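Local coordinates for alpha-acetolactate decarboxylase (Bacillus subtilis subsp. subtilis str. 168, PDB 5XNE), which catalyses the decarboxylation of acetolactate to acetoin, a product the cell can excrete, using a bound zinc ion, at residues Leu24-Ile27 with Pro28-Gly31; His175-Asp178 with Glu179-Ser183. All blocks are in the same frame, centred on the assembly; numbering follows the deposited sequence.

Contact 1 (Leu24-Ile27 with Pro28-Gly31); sequences LSEI and PKYG
Pro28 lies against the turn before it: CD of Pro28 is 3.4 Å from O of Ser25. The proline has no N-H to offer, so it meets the preceding carbonyls through carbon. Across the Ile27-Pro28 peptide, CD also sits close to the branched CB of Ile27, a tight carbon pair.

Lys29 turns back over Glu26. Its N-H donates to O of Glu26 at 3.0 Å, with the donor lying well above the carbonyl plane. The two side chains cross obliquely. Two extended torsions carry the lysine chain outward, and a final bend (chi4 58°) brings NZ to 3.3 Å from CG of Glu26. The ammonium therefore rests beside the aliphatic part of the glutamate. Their charged ends stay apart, with Glu26 OE2 5.0 Å from Lys29 NZ, so any attraction is probably diffuse.

These links belong to a short helical stretch. A 3-10 segment at 24-26 runs into the weakly bonded helix 27-30, and two successive bonds join residues three apart.

Tyr30 N gives the second of them, to Ile27 O at 2.9 Å and again from above the carbonyl plane. The Tyr30 ring meets the turn obliquely, its CD2 3.4 Å from Glu26 O. The ring also stacks with that of Tyr5 and touches Phe22, a residue of strand 22-23.

Gly31 N reaches the same Ile27 O, at 3.0 Å. This donor comes nearly head-on to the carbonyl, with a C=O...N angle of 170°. The Ile27 oxygen is thus gripped by two N-H groups. Ile27 CG2, anti to its own backbone N, lies 3.7 Å from O of Gly31. Gly31 is the first residue to leave the helical path, its backbone almost fully extended.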
# COMPACT_ATOMS: atom_id res chain seq x y z
N LEU B 24 -10.29 -13.34 13.91
CA LEU B 24 -9.41 -14.41 13.44
C LEU B 24 -10.20 -15.65 12.99
O LEU B 24 -9.65 -16.54 12.35
CB LEU B 24 -8.37 -14.78 14.53
CG LEU B 24 -7.33 -13.67 14.83
CD1 LEU B 24 -6.00 -14.09 15.51
CD2 LEU B 24 -6.98 -12.92 13.60
N SER B 25 -11.51 -15.68 13.25
CA SER B 25 -12.33 -16.72 12.65
C SER B 25 -12.26 -16.65 11.12
O SER B 25 -12.53 -17.63 10.44
CB SER B 25 -13.78 -16.59 13.11
OG SER B 25 -14.38 -15.46 12.51
N GLU B 26 -11.89 -15.50 10.58
CA GLU B 26 -11.89 -15.36 9.14
C GLU B 26 -10.51 -15.56 8.51
O GLU B 26 -10.37 -15.46 7.30
CB GLU B 26 -12.46 -14.01 8.76
CG GLU B 26 -13.99 -14.04 8.95
CD GLU B 26 -14.50 -12.70 9.33
OE1 GLU B 26 -13.90 -11.72 8.86
OE2 GLU B 26 -15.50 -12.63 10.08
N ILE B 27 -9.52 -15.89 9.33
CA ILE B 27 -8.20 -16.24 8.78
C ILE B 27 -8.26 -17.24 7.61
O ILE B 27 -7.65 -16.99 6.58
CB ILE B 27 -7.26 -16.77 9.88
CG1 ILE B 27 -6.81 -15.62 10.80
CG2 ILE B 27 -6.04 -17.49 9.27
CD1 ILE B 27 -5.92 -16.06 11.94
N PRO B 28 -9.03 -18.35 7.73
CA PRO B 28 -9.00 -19.29 6.61
C PRO B 28 -9.51 -18.75 5.28
O PRO B 28 -9.25 -19.37 4.24
CB PRO B 28 -9.90 -20.44 7.09
CG PRO B 28 -9.88 -20.35 8.56
CD PRO B 28 -9.80 -18.88 8.87
N LYS B 29 -10.23 -17.63 5.28
CA LYS B 29 -10.65 -17.00 4.03
C LYS B 29 -9.50 -16.31 3.30
O LYS B 29 -9.60 -16.06 2.10
CB LYS B 29 -11.75 -15.96 4.29
CG LYS B 29 -12.97 -16.49 5.03
CD LYS B 29 -14.03 -15.38 5.18
CE LYS B 29 -15.33 -15.93 5.76
NZ LYS B 29 -15.15 -16.58 7.10
N TYR B 30 -8.43 -15.98 4.03
CA TYR B 30 -7.40 -15.08 3.49
C TYR B 30 -6.00 -15.66 3.49
O TYR B 30 -5.11 -15.11 2.84
CB TYR B 30 -7.39 -13.77 4.28
CG TYR B 30 -8.70 -13.04 4.20
CD1 TYR B 30 -9.14 -12.52 2.99
CD2 TYR B 30 -9.49 -12.87 5.33
CE1 TYR B 30 -10.35 -11.85 2.90
CE2 TYR B 30 -10.69 -12.21 5.26
CZ TYR B 30 -11.12 -11.70 4.04
OH TYR B 30 -12.32 -11.03 3.96
N GLY B 31 -5.78 -16.75 4.21
CA GLY B 31 -4.48 -17.37 4.16
C GLY B 31 -4.33 -18.55 5.08
O GLY B 31 -5.19 -18.83 5.92

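Contact 2 (His175-Asp178 with Glu179-Ser183); sequences HFID and EGRNS. With ZN (zinc ion), chain D.
Asp178 OD1 takes two backbone N-H groups from the far side of the loop. Asn182 N donates at 2.8 Å to the syn lone pair of OD1. Ser183 N, at 2.9 Å, meets the same oxygen from above the carboxylate plane in an almost straight bond. Chi1 of 75° sets the carboxylate between the backbone N and the carbonyl carbon, turned into the loop. Asp178 OD2 receives a water that also accepts from ND2 of Asn182, and a weak bond from Gly180 N. Replacing Asp178 by an alanine is likely to leave the N-H groups of Asn182 and Ser183 without their acceptor and the loop less firmly held.

The backbone of Asp178 is used as well. Its N donates to Ser183 O at 3.0 Å. Its O is gripped from opposite faces by Arg181 N, at 2.9 Å, and by Arg181 NH1, at 3.0 Å. Asp178 O lies near the guanidinium plane, at the edge of the group.

Further out, Ile177 crosses Arg181 at about a right angle, CD1 of the isoleucine 3.7 Å from CD of the arginine. Both side chains also touch Phe48 and Tyr53.

Three residues before Asp178 on the same strand, NE2 of His175 binds zinc at 2.2 Å, with His173, His186 and three waters. The whole is a beta hairpin, with a type I turn from Asp178 to Arg181, joining the antiparallel strands that carry the zinc-binding histidines.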
# COMPACT_ATOMS: atom_id res chain seq x y z
N HIS B 175 8.57 -13.72 12.70
CA HIS B 175 8.24 -14.24 14.02
C HIS B 175 8.79 -15.67 14.15
O HIS B 175 9.18 -16.27 13.16
CB HIS B 175 6.73 -14.22 14.25
CG HIS B 175 6.16 -12.84 14.46
ND1 HIS B 175 4.87 -12.62 14.87
CD2 HIS B 175 6.73 -11.61 14.32
CE1 HIS B 175 4.65 -11.32 14.97
NE2 HIS B 175 5.76 -10.69 14.65
N PHE B 176 8.82 -16.19 15.37
CA PHE B 176 9.37 -17.51 15.65
C PHE B 176 8.47 -18.29 16.61
O PHE B 176 7.91 -17.71 17.54
CB PHE B 176 10.78 -17.37 16.24
CG PHE B 176 11.32 -18.65 16.82
CD1 PHE B 176 11.78 -19.66 15.98
CD2 PHE B 176 11.39 -18.83 18.19
CE1 PHE B 176 12.30 -20.85 16.52
CE2 PHE B 176 11.90 -20.02 18.74
CZ PHE B 176 12.35 -21.02 17.90
N ILE B 177 8.33 -19.59 16.38
CA ILE B 177 7.72 -20.48 17.37
C ILE B 177 8.54 -21.78 17.42
O ILE B 177 9.01 -22.28 16.39
CB ILE B 177 6.22 -20.75 17.05
CG1 ILE B 177 5.55 -21.47 18.22
CG2 ILE B 177 6.06 -21.51 15.74
CD1 ILE B 177 4.02 -21.45 18.16
N ASP B 178 8.73 -22.31 18.62
CA ASP B 178 9.52 -23.53 18.74
C ASP B 178 8.69 -24.76 18.36
O ASP B 178 7.47 -24.70 18.24
CB ASP B 178 10.09 -23.67 20.15
CG ASP B 178 9.05 -24.08 21.17
OD1 ASP B 178 7.96 -23.48 21.22
OD2 ASP B 178 9.33 -25.04 21.92
N GLU B 179 9.37 -25.89 18.16
CA GLU B 179 8.66 -27.09 17.72
C GLU B 179 7.67 -27.57 18.78
O GLU B 179 6.63 -28.15 18.45
CB GLU B 179 9.64 -28.21 17.37
CG GLU B 179 8.98 -29.37 16.63
CD GLU B 179 9.05 -29.23 15.12
OE1 GLU B 179 9.58 -28.21 14.63
OE2 GLU B 179 8.56 -30.14 14.40
N GLY B 180 7.96 -27.29 20.05
CA GLY B 180 7.06 -27.65 21.13
C GLY B 180 5.84 -26.75 21.25
O GLY B 180 4.97 -26.98 22.08
N ARG B 181 5.78 -25.72 20.40
CA ARG B 181 4.66 -24.77 20.38
C ARG B 181 4.38 -24.15 21.76
O ARG B 181 3.24 -24.12 22.21
CB ARG B 181 3.39 -25.44 19.85
CG ARG B 181 3.50 -26.06 18.47
CD ARG B 181 3.82 -25.02 17.40
NE ARG B 181 3.78 -25.58 16.05
CZ ARG B 181 4.85 -25.77 15.28
NH1 ARG B 181 6.06 -25.46 15.72
NH2 ARG B 181 4.70 -26.29 14.07
N ASN B 182 5.42 -23.62 22.41
CA ASN B 182 5.23 -22.86 23.64
C ASN B 182 5.81 -21.46 23.59
O ASN B 182 5.27 -20.52 24.17
CB ASN B 182 5.84 -23.61 24.82
CG ASN B 182 5.13 -24.92 25.10
OD1 ASN B 182 3.96 -24.93 25.47
ND2 ASN B 182 5.85 -26.02 24.94
N SER B 183 6.93 -21.33 22.90
CA SER B 183 7.76 -20.14 23.04
C SER B 183 8.08 -19.55 21.69
O SER B 183 8.03 -20.24 20.67
CB SER B 183 9.06 -20.47 23.78
OG SER B 183 8.80 -20.94 25.10
ZN ZN D . 6.04 -8.47 14.64
O HOH W 1 8.64 -25.54 24.34
O HOH W 2 5.63 -6.20 14.93
O HOH W 3 3.86 -8.10 14.28
O HOH W 4 5.23 -8.10 16.76

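How the contacts relate
Contact 1 comes first along the chain and contact 2 much later. Their centres are 21 Å apart and their nearest atoms about 11 Å, so they do not touch. Contact 1 links strand 22-23 to strand 33-37. Contact 2 links strands 171-178 and 184-192. A path between them runs through strand 33-37, which pairs with strand 44-48. That strand lies against contact 2, where Leu45 O accepts from His175 ND1. Contact 2 belongs directly to the metal site, since His175 is one of the zinc ligands. Contact 1 holds no zinc ligand; its Leu24 side chain is about 13 Å from the zinc.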